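Local structure of GDSL-like protein (Roseburia intestinalis L1-82, 6HFZ) at residues A[41-46]-A[104-109]; A[139-144]-A[150-155]; A[35-40]-A[54-59]; A[75-80]-A[88-93]. The protein is an esterase active on acetylated mannans, removing acetyl groups from these plant polysaccharides, and may also act on acetylated xylan. All coordinates share one frame; numbering follows the deposited sequence.

Contact 1: residues A[41-46]-A[104-109]; sequences SITQGS and IIEFSV. With ACT (acetate ion), chain E.
The short helix 41-44 faces the end of strand 102-106, and Thr-43 and Glu-106 come nearest, their CA atoms 6.9 Å apart. Glu-106 is the last strand residue, and its side chain crosses to the helix: CG stands anti to the backbone N (chi1 -173°), and a bend at chi2 turns the carboxylate back alongside Thr-43. There Thr-43 OG1 donates to Glu-106 OE2 at 2.5 Å, on the anti lone pair, directed away from OE1. Water 1 accepts from Ile-42 N and donates to the same OE2 at 2.8 Å, so the buried oxygen is gripped twice; OE1 is met by Asn-142 ND2. This is the alpha/beta core of the SGNH hydrolases, and Ser-41, on the short helix that follows strand 32-39, fits the nucleophile of a probable Ser-His-Asp triad with His-193 and Asp-190. An acetate, probably from the crystallisation liquor, accepts from Ser-41 N at its OXT, 2.9 Å away. A leucine in place of Glu-106 would probably leave Thr-43 OG1 and water 1 without the oxygen they share, and Asn-142 ND2 without its partner. Branched aliphatic side chains suit the apolar side, where Ile-42 CD1 meets Val-109 CG2 at 3.6 Å, crossing at about a right angle.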
loop_
_atom_site.group_PDB
_atom_site.type_symbol
_atom_site.label_atom_id
_atom_site.label_comp_id
_atom_site.label_asym_id
_atom_site.label_seq_id
_atom_site.Cartn_x
_atom_site.Cartn_y
_atom_site.Cartn_z
ATOM N N SER A 41 -0.546 5.133 5.452
ATOM C CA SER A 41 -0.015 5.830 6.642
ATOM C C SER A 41 -0.690 5.368 7.938
ATOM O O SER A 41 -0.063 5.356 8.999
ATOM C CB SER A 41 -0.164 7.302 6.535
ATOM O OG SER A 41 -1.524 7.601 6.446
ATOM N N ILE A 42 -1.951 4.960 7.826
ATOM C CA ILE A 42 -2.703 4.503 9.022
ATOM C C ILE A 42 -2.064 3.214 9.531
ATOM O O ILE A 42 -1.958 3.021 10.749
ATOM C CB ILE A 42 -4.210 4.373 8.738
ATOM C CG1 ILE A 42 -4.817 5.687 8.258
ATOM C CG2 ILE A 42 -4.941 3.798 9.949
ATOM C CD1 ILE A 42 -6.251 5.544 7.834
ATOM N N THR A 43 -1.592 2.348 8.626
ATOM C CA THR A 43 -0.855 1.142 9.009
ATOM C C THR A 43 0.526 1.533 9.559
ATOM O O THR A 43 0.962 0.974 10.558
ATOM C CB THR A 43 -0.787 0.177 7.814
ATOM O OG1 THR A 43 -2.110 -0.291 7.479
ATOM C CG2 THR A 43 0.141 -0.995 8.028
ATOM N N GLN A 44 1.247 2.406 8.848
ATOM C CA GLN A 44 2.579 2.842 9.289
ATOM C C GLN A 44 2.490 3.313 10.749
ATOM O O GLN A 44 3.392 2.986 11.552
ATOM C CB GLN A 44 3.095 3.919 8.329
ATOM C CG GLN A 44 4.471 4.483 8.715
ATOM C CD GLN A 44 4.450 5.452 9.871
ATOM O OE1 GLN A 44 3.534 6.262 10.026
ATOM N NE2 GLN A 44 5.490 5.379 10.695
ATOM N N GLY A 45 1.383 3.997 11.077
ATOM C CA GLY A 45 0.979 4.400 12.448
ATOM C C GLY A 45 0.533 5.840 12.625
ATOM O O GLY A 45 0.194 6.241 13.749
ATOM N N SER A 46 0.519 6.657 11.564
ATOM C CA SER A 46 -0.019 8.032 11.702
ATOM C C SER A 46 -1.464 7.965 12.175
ATOM O O SER A 46 -2.216 7.144 11.653
ATOM C CB SER A 46 0.048 8.757 10.368
ATOM O OG SER A 46 1.369 8.755 9.853
ATOM N N ILE A 104 -2.279 -8.459 7.307
ATOM C CA ILE A 104 -3.364 -7.466 7.108
ATOM C C ILE A 104 -3.023 -6.591 5.908
ATOM O O ILE A 104 -1.863 -6.070 5.799
ATOM C CB ILE A 104 -3.591 -6.627 8.374
ATOM C CG1 ILE A 104 -4.501 -7.410 9.323
ATOM C CG2 ILE A 104 -4.174 -5.229 8.020
ATOM C CD1 ILE A 104 -4.634 -6.836 10.711
ATOM N N ILE A 105 -4.007 -6.443 5.022
ATOM C CA ILE A 105 -3.886 -5.581 3.898
ATOM C C ILE A 105 -4.841 -4.392 4.082
ATOM O O ILE A 105 -6.026 -4.579 4.262
ATOM C CB ILE A 105 -4.163 -6.333 2.590
ATOM C CG1 ILE A 105 -3.143 -7.433 2.317
ATOM C CG2 ILE A 105 -4.227 -5.345 1.442
ATOM C CD1 ILE A 105 -3.471 -8.263 1.142
ATOM N N GLU A 106 -4.317 -3.166 4.014
ATOM C CA GLU A 106 -5.046 -1.984 4.460
ATOM C C GLU A 106 -4.774 -0.816 3.507
ATOM O O GLU A 106 -3.840 -0.015 3.745
ATOM C CB GLU A 106 -4.583 -1.687 5.888
ATOM C CG GLU A 106 -5.324 -0.591 6.627
ATOM C CD GLU A 106 -4.985 0.837 6.256
ATOM O OE1 GLU A 106 -5.906 1.515 5.699
ATOM O OE2 GLU A 106 -3.801 1.269 6.460
ATOM N N PHE A 107 -5.590 -0.722 2.445
ATOM C CA PHE A 107 -5.399 0.284 1.393
ATOM C C PHE A 107 -6.718 0.989 1.027
ATOM O O PHE A 107 -6.780 1.708 0.038
ATOM C CB PHE A 107 -4.772 -0.341 0.138
ATOM C CG PHE A 107 -3.296 -0.610 0.236
ATOM C CD1 PHE A 107 -2.390 0.445 0.407
ATOM C CD2 PHE A 107 -2.804 -1.903 0.224
ATOM C CE1 PHE A 107 -1.020 0.207 0.457
ATOM C CE2 PHE A 107 -1.437 -2.135 0.380
ATOM C CZ PHE A 107 -0.549 -1.086 0.446
ATOM N N SER A 108 -7.804 0.726 1.774
ATOM C CA SER A 108 -9.140 1.213 1.373
ATOM C C SER A 108 -9.361 2.726 1.553
ATOM O O SER A 108 -10.407 3.219 1.065
ATOM C CB SER A 108 -10.244 0.391 2.053
ATOM O OG SER A 108 -10.014 -0.997 1.819
ATOM N N VAL A 109 -8.426 3.488 2.173
ATOM C CA VAL A 109 -8.514 4.945 2.128
ATOM C C VAL A 109 -7.262 5.529 1.465
ATOM O O VAL A 109 -6.929 6.746 1.646
ATOM C CB VAL A 109 -8.756 5.571 3.507
ATOM C CG1 VAL A 109 -10.171 5.261 4.011
ATOM C CG2 VAL A 109 -7.727 5.167 4.552
HETATM C C ACT E . -2.444 7.842 4.123
HETATM O O ACT E . -2.220 9.080 4.303
HETATM O OXT ACT E . -1.613 7.069 3.639
HETATM C CH3 ACT E . -3.760 7.232 4.485
HETATM O O HOH W 1 -3.405 3.841 5.482
#

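Contact 2: residues A[139-144]-A[150-155]; sequences LVHNVF and NAQLMH
His-141 lays its imidazole flat against the side chain of Gln-152, whose CG sits over the centre of the ring, 3.5 Å from the centroid, as a CH-pi contact. The two belong to a beta-alpha-beta unit, strand 136-141, helix 152-161 and strand 166-168, and meet where the strand ends and the helix begins. Gln-152 is extended, with CG anti to its own N (chi1 -179°), which carries its amide past the ring rim with the planes only 13° apart: a long, flat-ended residue matches a flat partner. His-155, one turn on, brings CB to within 3.7 Å of His-141 CE1. Both histidines turn ND1 to the hydroxyl of Ser-108, which ties them together through a single buried oxygen.

Asn-150 works in three directions at the helix start. Its ND2 donates to Asn-142 O at 3.0 Å, close to its own amide plane, and also to Gln-152 OE1, which receives it on a lone pair and bonds Ser-168 OG as well. An alanine at Asn-150 would probably leave Asn-142 O without this donor and the Gln-152 amide freer to turn off the histidine ring. The remaining amide atom closes an Asx turn ahead of the helix: Gln-152 N reaches Asn-150 OD1 at 2.9 Å, from above the carbonyl plane.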
loop_
_atom_site.group_PDB
_atom_site.type_symbol
_atom_site.label_atom_id
_atom_site.label_comp_id
_atom_site.label_asym_id
_atom_site.label_seq_id
_atom_site.Cartn_x
_atom_site.Cartn_y
_atom_site.Cartn_z
ATOM N N LEU A 139 -8.403 -8.564 5.285
ATOM C CA LEU A 139 -8.499 -7.235 4.688
ATOM C C LEU A 139 -9.064 -6.282 5.741
ATOM O O LEU A 139 -9.996 -6.637 6.509
ATOM C CB LEU A 139 -9.370 -7.269 3.429
ATOM C CG LEU A 139 -8.995 -8.295 2.366
ATOM C CD1 LEU A 139 -9.797 -8.077 1.119
ATOM C CD2 LEU A 139 -7.523 -8.256 1.999
ATOM N N VAL A 140 -8.475 -5.083 5.837
ATOM C CA VAL A 140 -9.006 -4.094 6.746
ATOM C C VAL A 140 -9.384 -2.837 5.953
ATOM O O VAL A 140 -8.597 -2.302 5.175
ATOM C CB VAL A 140 -7.986 -3.776 7.864
ATOM C CG1 VAL A 140 -8.391 -2.557 8.678
ATOM C CG2 VAL A 140 -7.761 -4.968 8.791
ATOM N N HIS A 141 -10.611 -2.354 6.142
ATOM C CA HIS A 141 -11.137 -1.187 5.421
ATOM C C HIS A 141 -11.333 -0.006 6.382
ATOM O O HIS A 141 -12.307 0.001 7.139
ATOM C CB HIS A 141 -12.498 -1.519 4.753
ATOM C CG HIS A 141 -12.556 -2.770 3.926
ATOM N ND1 HIS A 141 -11.780 -2.945 2.786
ATOM C CD2 HIS A 141 -13.256 -3.917 4.072
ATOM C CE1 HIS A 141 -12.013 -4.156 2.277
ATOM N NE2 HIS A 141 -12.909 -4.755 3.025
ATOM N N ASN A 142 -10.426 0.990 6.340
ATOM C CA ASN A 142 -10.585 2.256 7.063
ATOM C C ASN A 142 -11.603 3.106 6.297
ATOM O O ASN A 142 -12.173 2.627 5.280
ATOM C CB ASN A 142 -9.226 2.912 7.273
ATOM C CG ASN A 142 -8.508 2.300 8.463
ATOM O OD1 ASN A 142 -9.037 2.327 9.572
ATOM N ND2 ASN A 142 -7.348 1.696 8.246
ATOM N N VAL A 143 -11.917 4.287 6.832
ATOM C CA VAL A 143 -12.937 5.137 6.244
ATOM C C VAL A 143 -12.507 6.604 6.427
ATOM O O VAL A 143 -11.854 6.950 7.423
ATOM C CB VAL A 143 -14.298 4.814 6.910
ATOM C CG1 VAL A 143 -14.298 5.267 8.374
ATOM C CG2 VAL A 143 -15.486 5.402 6.167
ATOM N N PHE A 144 -12.937 7.482 5.514
ATOM C CA PHE A 144 -12.831 8.913 5.653
ATOM C C PHE A 144 -13.959 9.388 6.588
ATOM O O PHE A 144 -15.112 9.065 6.340
ATOM C CB PHE A 144 -12.974 9.568 4.277
ATOM C CG PHE A 144 -11.719 9.566 3.455
ATOM C CD1 PHE A 144 -10.807 10.600 3.595
ATOM C CD2 PHE A 144 -11.434 8.526 2.590
ATOM C CE1 PHE A 144 -9.656 10.627 2.832
ATOM C CE2 PHE A 144 -10.266 8.546 1.843
ATOM C CZ PHE A 144 -9.384 9.587 1.974
ATOM N N ASN A 150 -14.916 5.292 1.287
ATOM C CA ASN A 150 -13.707 4.476 1.149
ATOM C C ASN A 150 -13.795 3.686 -0.164
ATOM O O ASN A 150 -14.739 3.866 -0.912
ATOM C CB ASN A 150 -13.479 3.579 2.371
ATOM C CG ASN A 150 -14.487 2.451 2.492
ATOM O OD1 ASN A 150 -15.231 2.175 1.547
ATOM N ND2 ASN A 150 -14.547 1.811 3.659
ATOM N N ALA A 151 -12.791 2.841 -0.445
ATOM C CA ALA A 151 -12.737 2.068 -1.652
ATOM C C ALA A 151 -13.161 0.615 -1.387
ATOM O O ALA A 151 -12.872 -0.275 -2.143
ATOM C CB ALA A 151 -11.356 2.177 -2.269
ATOM N N GLN A 152 -13.938 0.393 -0.319
ATOM C CA GLN A 152 -14.360 -0.952 0.068
ATOM C C GLN A 152 -15.317 -1.557 -0.984
ATOM O O GLN A 152 -15.413 -2.787 -1.048
ATOM C CB GLN A 152 -15.010 -0.901 1.449
ATOM C CG GLN A 152 -15.496 -2.229 2.007
ATOM C CD GLN A 152 -16.095 -2.034 3.381
ATOM O OE1 GLN A 152 -15.780 -1.065 4.095
ATOM N NE2 GLN A 152 -16.954 -2.961 3.782
ATOM N N LEU A 153 -15.984 -0.750 -1.821
ATOM C CA LEU A 153 -16.823 -1.334 -2.858
ATOM C C LEU A 153 -15.933 -2.196 -3.769
ATOM O O LEU A 153 -16.295 -3.304 -4.148
ATOM C CB LEU A 153 -17.501 -0.257 -3.693
ATOM C CG LEU A 153 -18.398 -0.801 -4.800
ATOM C CD1 LEU A 153 -19.646 -1.447 -4.225
ATOM C CD2 LEU A 153 -18.767 0.271 -5.798
HETATM N N MSE A 154 -14.784 -1.640 -4.149
HETATM C CA MSE A 154 -13.842 -2.348 -5.013
HETATM C C MSE A 154 -13.141 -3.465 -4.259
HETATM O O MSE A 154 -13.043 -4.604 -4.730
HETATM C CB MSE A 154 -12.788 -1.432 -5.679
HETATM C CG MSE A 154 -13.323 -0.293 -6.499
HETATM SE SE MSE A 154 -14.312 -0.949 -8.078
HETATM C CE MSE A 154 -16.054 -0.573 -7.251
ATOM N N HIS A 155 -12.619 -3.139 -3.076
ATOM C CA HIS A 155 -11.833 -4.094 -2.321
ATOM C C HIS A 155 -12.669 -5.299 -1.859
ATOM O O HIS A 155 -12.168 -6.447 -1.767
ATOM C CB HIS A 155 -11.114 -3.383 -1.195
ATOM C CG HIS A 155 -10.112 -2.397 -1.695
ATOM N ND1 HIS A 155 -9.527 -1.459 -0.853
ATOM C CD2 HIS A 155 -9.553 -2.230 -2.912
ATOM C CE1 HIS A 155 -8.676 -0.735 -1.579
ATOM N NE2 HIS A 155 -8.635 -1.212 -2.827
#

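Contact 3: residues A[35-40]-A[54-59]; sequences IAFLGG and CYAYHV
Phe-37 fills the space between strand and helix, and Ala-56 is the residue it packs on most closely. The methyl CB of Ala-56 stands over the centre of the phenyl ring, 3.7 Å from the centroid and 11° off its normal, a CH-pi contact over one face. Alanine suits this place because a single methyl lets the helix backbone come down onto the ring: Phe-37 CZ lies 3.2 Å from Ala-56 O. One turn along the helix, Val-59 meets the same ring at its edge, with CG1 3.9 Å from CZ. Tyr-55 adds a looser, slanting approach, its CE1 4.1 Å from Phe-37 CD2.

The CB of Phe-37 points to the helix, and chi1 -53°, with CG anti to the carbonyl carbon, turns the ring so that one face lies against Ala-56 CB. The helix side is spaced by its turn, Val-59 N bonding Tyr-55 O at 2.9 Å, so that Ala-56 and Val-59 present neighbouring surfaces to one aromatic group. The tyrosine ring can pack against carbon while its OH is held by Thr-43 OG1.

Strand 35-39 and helix 55-59 run nearly antiparallel, at 160° with their axes 9.5 Å apart, as expected of the helix in a beta-alpha-beta crossover, here from strand 32-39 through helix 55-66 to the parallel neighbour 71-78. Ile-104 of strand 102-106 also touches Phe-37, while helix 196-215 covers Tyr-55 through Val-202 and Ile-206.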
loop_
_atom_site.group_PDB
_atom_site.type_symbol
_atom_site.label_atom_id
_atom_site.label_comp_id
_atom_site.label_asym_id
_atom_site.label_seq_id
_atom_site.Cartn_x
_atom_site.Cartn_y
_atom_site.Cartn_z
ATOM N N ILE A 35 3.832 -11.772 12.177
ATOM C CA ILE A 35 2.578 -11.038 12.082
ATOM C C ILE A 35 2.845 -9.747 11.294
ATOM O O ILE A 35 3.575 -8.889 11.813
ATOM C CB ILE A 35 2.077 -10.744 13.510
ATOM C CG1 ILE A 35 1.979 -12.008 14.381
ATOM C CG2 ILE A 35 0.757 -9.968 13.482
ATOM C CD1 ILE A 35 1.062 -13.096 13.855
ATOM N N ALA A 36 2.261 -9.608 10.086
ATOM C CA ALA A 36 2.617 -8.538 9.209
ATOM C C ALA A 36 1.413 -7.667 8.837
ATOM O O ALA A 36 0.277 -8.097 8.856
ATOM C CB ALA A 36 3.290 -9.082 7.993
ATOM N N PHE A 37 1.748 -6.462 8.397
ATOM C CA PHE A 37 0.778 -5.441 8.000
ATOM C C PHE A 37 1.303 -4.679 6.789
ATOM O O PHE A 37 2.410 -4.203 6.824
ATOM C CB PHE A 37 0.575 -4.441 9.137
ATOM C CG PHE A 37 0.214 -5.070 10.453
ATOM C CD1 PHE A 37 1.194 -5.639 11.255
ATOM C CD2 PHE A 37 -1.098 -5.058 10.922
ATOM C CE1 PHE A 37 0.872 -6.208 12.467
ATOM C CE2 PHE A 37 -1.420 -5.697 12.102
ATOM C CZ PHE A 37 -0.433 -6.245 12.880
ATOM N N LEU A 38 0.489 -4.601 5.716
ATOM C CA LEU A 38 0.835 -3.910 4.497
ATOM C C LEU A 38 -0.285 -2.900 4.218
ATOM O O LEU A 38 -1.434 -3.234 4.118
ATOM C CB LEU A 38 1.011 -4.913 3.353
ATOM C CG LEU A 38 1.443 -4.323 2.001
ATOM C CD1 LEU A 38 2.914 -3.974 2.038
ATOM C CD2 LEU A 38 1.163 -5.309 0.870
ATOM N N GLY A 39 0.093 -1.649 4.100
ATOM C CA GLY A 39 -0.868 -0.587 3.998
ATOM C C GLY A 39 -0.208 0.767 3.841
ATOM O O GLY A 39 1.004 0.838 3.612
ATOM N N GLY A 40 -1.037 1.834 3.928
ATOM C CA GLY A 40 -0.656 3.263 3.890
ATOM C C GLY A 40 -0.303 3.836 5.256
ATOM O O GLY A 40 0.188 3.113 6.132
ATOM N N CYS A 54 -0.352 2.448 17.763
ATOM C CA CYS A 54 -1.054 2.363 16.479
ATOM C C CYS A 54 -1.828 1.041 16.435
ATOM O O CYS A 54 -1.559 0.130 17.211
ATOM C CB CYS A 54 -0.115 2.501 15.289
ATOM S SG CYS A 54 1.044 1.141 15.017
ATOM N N TYR A 55 -2.781 0.933 15.497
ATOM C CA TYR A 55 -3.686 -0.227 15.459
ATOM C C TYR A 55 -2.840 -1.488 15.243
ATOM O O TYR A 55 -3.141 -2.523 15.792
ATOM C CB TYR A 55 -4.808 -0.043 14.423
ATOM C CG TYR A 55 -4.478 -0.539 13.042
ATOM C CD1 TYR A 55 -4.507 -1.884 12.758
ATOM C CD2 TYR A 55 -4.166 0.336 12.013
ATOM C CE1 TYR A 55 -4.163 -2.371 11.513
ATOM C CE2 TYR A 55 -3.841 -0.132 10.751
ATOM C CZ TYR A 55 -3.796 -1.495 10.512
ATOM O OH TYR A 55 -3.386 -1.987 9.296
ATOM N N ALA A 56 -1.808 -1.409 14.375
ATOM C CA ALA A 56 -1.009 -2.553 14.002
ATOM C C ALA A 56 -0.325 -3.168 15.237
ATOM O O ALA A 56 -0.379 -4.359 15.442
ATOM C CB ALA A 56 -0.009 -2.211 12.906
ATOM N N TYR A 57 0.220 -2.307 16.092
ATOM C CA TYR A 57 0.918 -2.809 17.287
ATOM C C TYR A 57 -0.117 -3.363 18.273
ATOM O O TYR A 57 0.136 -4.371 18.940
ATOM C CB TYR A 57 1.824 -1.719 17.826
ATOM C CG TYR A 57 2.928 -2.280 18.688
ATOM C CD1 TYR A 57 4.111 -2.748 18.149
ATOM C CD2 TYR A 57 2.725 -2.406 20.049
ATOM C CE1 TYR A 57 5.099 -3.295 18.950
ATOM C CE2 TYR A 57 3.686 -2.976 20.859
ATOM C CZ TYR A 57 4.874 -3.409 20.313
ATOM O OH TYR A 57 5.829 -3.904 21.161
ATOM N N HIS A 58 -1.312 -2.755 18.320
ATOM C CA HIS A 58 -2.387 -3.282 19.164
ATOM C C HIS A 58 -2.783 -4.691 18.727
ATOM O O HIS A 58 -3.021 -5.574 19.559
ATOM C CB HIS A 58 -3.616 -2.368 19.216
ATOM C CG HIS A 58 -3.511 -1.117 20.046
ATOM N ND1 HIS A 58 -3.188 -1.105 21.408
ATOM C CD2 HIS A 58 -3.797 0.163 19.737
ATOM C CE1 HIS A 58 -3.257 0.140 21.868
ATOM N NE2 HIS A 58 -3.657 0.935 20.879
ATOM N N VAL A 59 -2.854 -4.939 17.411
ATOM C CA VAL A 59 -3.194 -6.247 16.939
ATOM C C VAL A 59 -2.047 -7.207 17.279
ATOM O O VAL A 59 -2.275 -8.390 17.578
ATOM C CB VAL A 59 -3.483 -6.216 15.435
ATOM C CG1 VAL A 59 -3.516 -7.587 14.804
ATOM C CG2 VAL A 59 -4.752 -5.446 15.157
#

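Contact 4: residues A[75-80]-A[88-93]; sequences INAGIG and VARAEA
The backbones stay well apart, Ala-77 and Ala-91 being nearest with 8.9 Å between their CA atoms, and the space is spanned by the long side chain of Arg-90. That chain is extended from CG to NE and reaches from helix 84-96 to the backbone of Ala-77. There its guanidinium grips one carbonyl oxygen end-on: NH1 and NH2 each lie 2.9 Å from Ala-77 O, which sits 2° out of the guanidinium plane. The NH2 bond points nearly along the C=O axis, at 164°, whereas NH1 comes in tilted from the carbonyl plane. Arginine suits the place, being long enough to cross the gap and carrying two end N-H groups that can converge on one oxygen.

Ile-79 closes on the flat side. Its CD1 lies over one face of the guanidinium, toward the rim, 3.4 Å from NH1, so an aliphatic branch covers the face while the edge makes the polar bonds. Asn-76 forms an Asx turn, Gly-78 N donating to Asn-76 OD1 at 2.9 Å. Glycine suits position 78, since a CB there would be crowded by that same OD1. Asn-76 ND2 in turn holds Thr-43 O.

The charge of Arg-90 has a second partner in Asp-94, in a salt bridge from NH1, and Phe-86 makes a cation-pi contact with it. The contact thus joins strand 71-78, an outermost strand of the mixed sheet, to helix 84-96, which follows it in the chain. Leu-38 of the neighbouring strand 32-39 touches Ala-77 and Arg-90, and on the helix Arg-90 also meets Arg-240 of strand 237-241, part of an antiparallel sheet in the second half of this two-domain protein.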
loop_
_atom_site.group_PDB
_atom_site.type_symbol
_atom_site.label_atom_id
_atom_site.label_comp_id
_atom_site.label_asym_id
_atom_site.label_seq_id
_atom_site.Cartn_x
_atom_site.Cartn_y
_atom_site.Cartn_z
ATOM N N ILE A 75 5.992 -7.144 11.855
ATOM C CA ILE A 75 6.414 -6.657 10.550
ATOM C C ILE A 75 5.447 -5.562 10.081
ATOM O O ILE A 75 4.352 -5.892 9.682
ATOM C CB ILE A 75 6.496 -7.800 9.529
ATOM C CG1 ILE A 75 7.455 -8.897 9.995
ATOM C CG2 ILE A 75 6.849 -7.303 8.128
ATOM C CD1 ILE A 75 7.015 -10.227 9.482
ATOM N N ASN A 76 5.876 -4.298 10.189
ATOM C CA ASN A 76 5.065 -3.158 9.774
ATOM C C ASN A 76 5.620 -2.631 8.464
ATOM O O ASN A 76 6.610 -1.939 8.477
ATOM C CB ASN A 76 4.971 -2.050 10.811
ATOM C CG ASN A 76 3.905 -1.048 10.421
ATOM O OD1 ASN A 76 3.768 -0.716 9.244
ATOM N ND2 ASN A 76 3.133 -0.604 11.399
ATOM N N ALA A 77 4.907 -2.951 7.375
ATOM C CA ALA A 77 5.288 -2.603 6.011
ATOM C C ALA A 77 4.378 -1.490 5.473
ATOM O O ALA A 77 4.132 -1.398 4.268
ATOM C CB ALA A 77 5.236 -3.811 5.131
ATOM N N GLY A 78 3.862 -0.647 6.359
ATOM C CA GLY A 78 3.109 0.556 5.976
ATOM C C GLY A 78 4.022 1.649 5.420
ATOM O O GLY A 78 5.126 1.869 5.958
ATOM N N ILE A 79 3.555 2.337 4.370
ATOM C CA ILE A 79 4.246 3.484 3.829
ATOM C C ILE A 79 3.185 4.538 3.533
ATOM O O ILE A 79 2.299 4.282 2.758
ATOM C CB ILE A 79 5.078 3.158 2.568
ATOM C CG1 ILE A 79 6.136 2.068 2.767
ATOM C CG2 ILE A 79 5.702 4.438 2.024
ATOM C CD1 ILE A 79 6.880 1.699 1.507
ATOM N N GLY A 80 3.297 5.696 4.193
ATOM C CA GLY A 80 2.303 6.735 4.081
ATOM C C GLY A 80 2.115 7.253 2.678
ATOM O O GLY A 80 3.093 7.478 1.930
ATOM N N VAL A 88 1.717 -3.949 -4.594
ATOM C CA VAL A 88 2.010 -5.167 -5.388
ATOM C C VAL A 88 3.457 -5.150 -5.904
ATOM O O VAL A 88 4.106 -6.226 -5.933
ATOM C CB VAL A 88 0.966 -5.426 -6.506
ATOM C CG1 VAL A 88 0.998 -4.313 -7.518
ATOM C CG2 VAL A 88 1.141 -6.792 -7.160
ATOM N N ALA A 89 4.002 -3.992 -6.248
ATOM C CA ALA A 89 5.403 -3.856 -6.761
ATOM C C ALA A 89 6.444 -3.996 -5.651
ATOM O O ALA A 89 7.541 -4.322 -5.993
ATOM C CB ALA A 89 5.595 -2.512 -7.405
ATOM N N ARG A 90 6.116 -3.646 -4.399
ATOM C CA ARG A 90 7.048 -3.706 -3.271
ATOM C C ARG A 90 6.808 -4.948 -2.390
ATOM O O ARG A 90 7.544 -5.157 -1.417
ATOM C CB ARG A 90 7.012 -2.418 -2.453
ATOM C CG ARG A 90 5.808 -2.239 -1.546
ATOM C CD ARG A 90 5.640 -0.822 -1.116
ATOM N NE ARG A 90 4.478 -0.613 -0.260
ATOM C CZ ARG A 90 4.402 -0.834 1.044
ATOM N NH1 ARG A 90 5.426 -1.379 1.686
ATOM N NH2 ARG A 90 3.301 -0.456 1.705
ATOM N N ALA A 91 5.806 -5.760 -2.720
ATOM C CA ALA A 91 5.364 -6.810 -1.796
ATOM C C ALA A 91 6.507 -7.806 -1.537
ATOM O O ALA A 91 6.741 -8.190 -0.397
ATOM C CB ALA A 91 4.114 -7.506 -2.306
ATOM N N GLU A 92 7.237 -8.193 -2.590
ATOM C CA GLU A 92 8.344 -9.178 -2.435
ATOM C C GLU A 92 9.404 -8.669 -1.446
ATOM O O GLU A 92 9.759 -9.361 -0.471
ATOM C CB GLU A 92 8.985 -9.460 -3.801
ATOM C CG GLU A 92 8.283 -10.544 -4.585
ATOM C CD GLU A 92 8.236 -11.919 -3.919
ATOM O OE1 GLU A 92 7.343 -12.714 -4.305
ATOM O OE2 GLU A 92 9.077 -12.201 -3.013
ATOM N N ALA A 93 9.927 -7.464 -1.691
ATOM C CA ALA A 93 10.985 -6.913 -0.852
ATOM C C ALA A 93 10.517 -6.589 0.575
ATOM O O ALA A 93 11.203 -6.873 1.542
ATOM C CB ALA A 93 11.574 -5.671 -1.472
#

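All four contacts are built on one mixed sheet, in which strands 136-141, 102-106, 32-39 and 71-78 lie side by side in that order and carry contacts 2, 1, 3 and 4. Contacts 1 and 3 have centres about 7 Å apart, and their segments alternate along the chain; contacts 2 and 4 lie farthest apart, about 18 Å between centres, and do not touch. Contact 4 falls between the two segments of contact 1, and contact 2 follows last. Contact 1 touches each of the others: Ser-108 meets contact 2, while Thr-43, on the helix of the probable nucleophile, meets Tyr-55 of contact 3 and Asn-76 of contact 4.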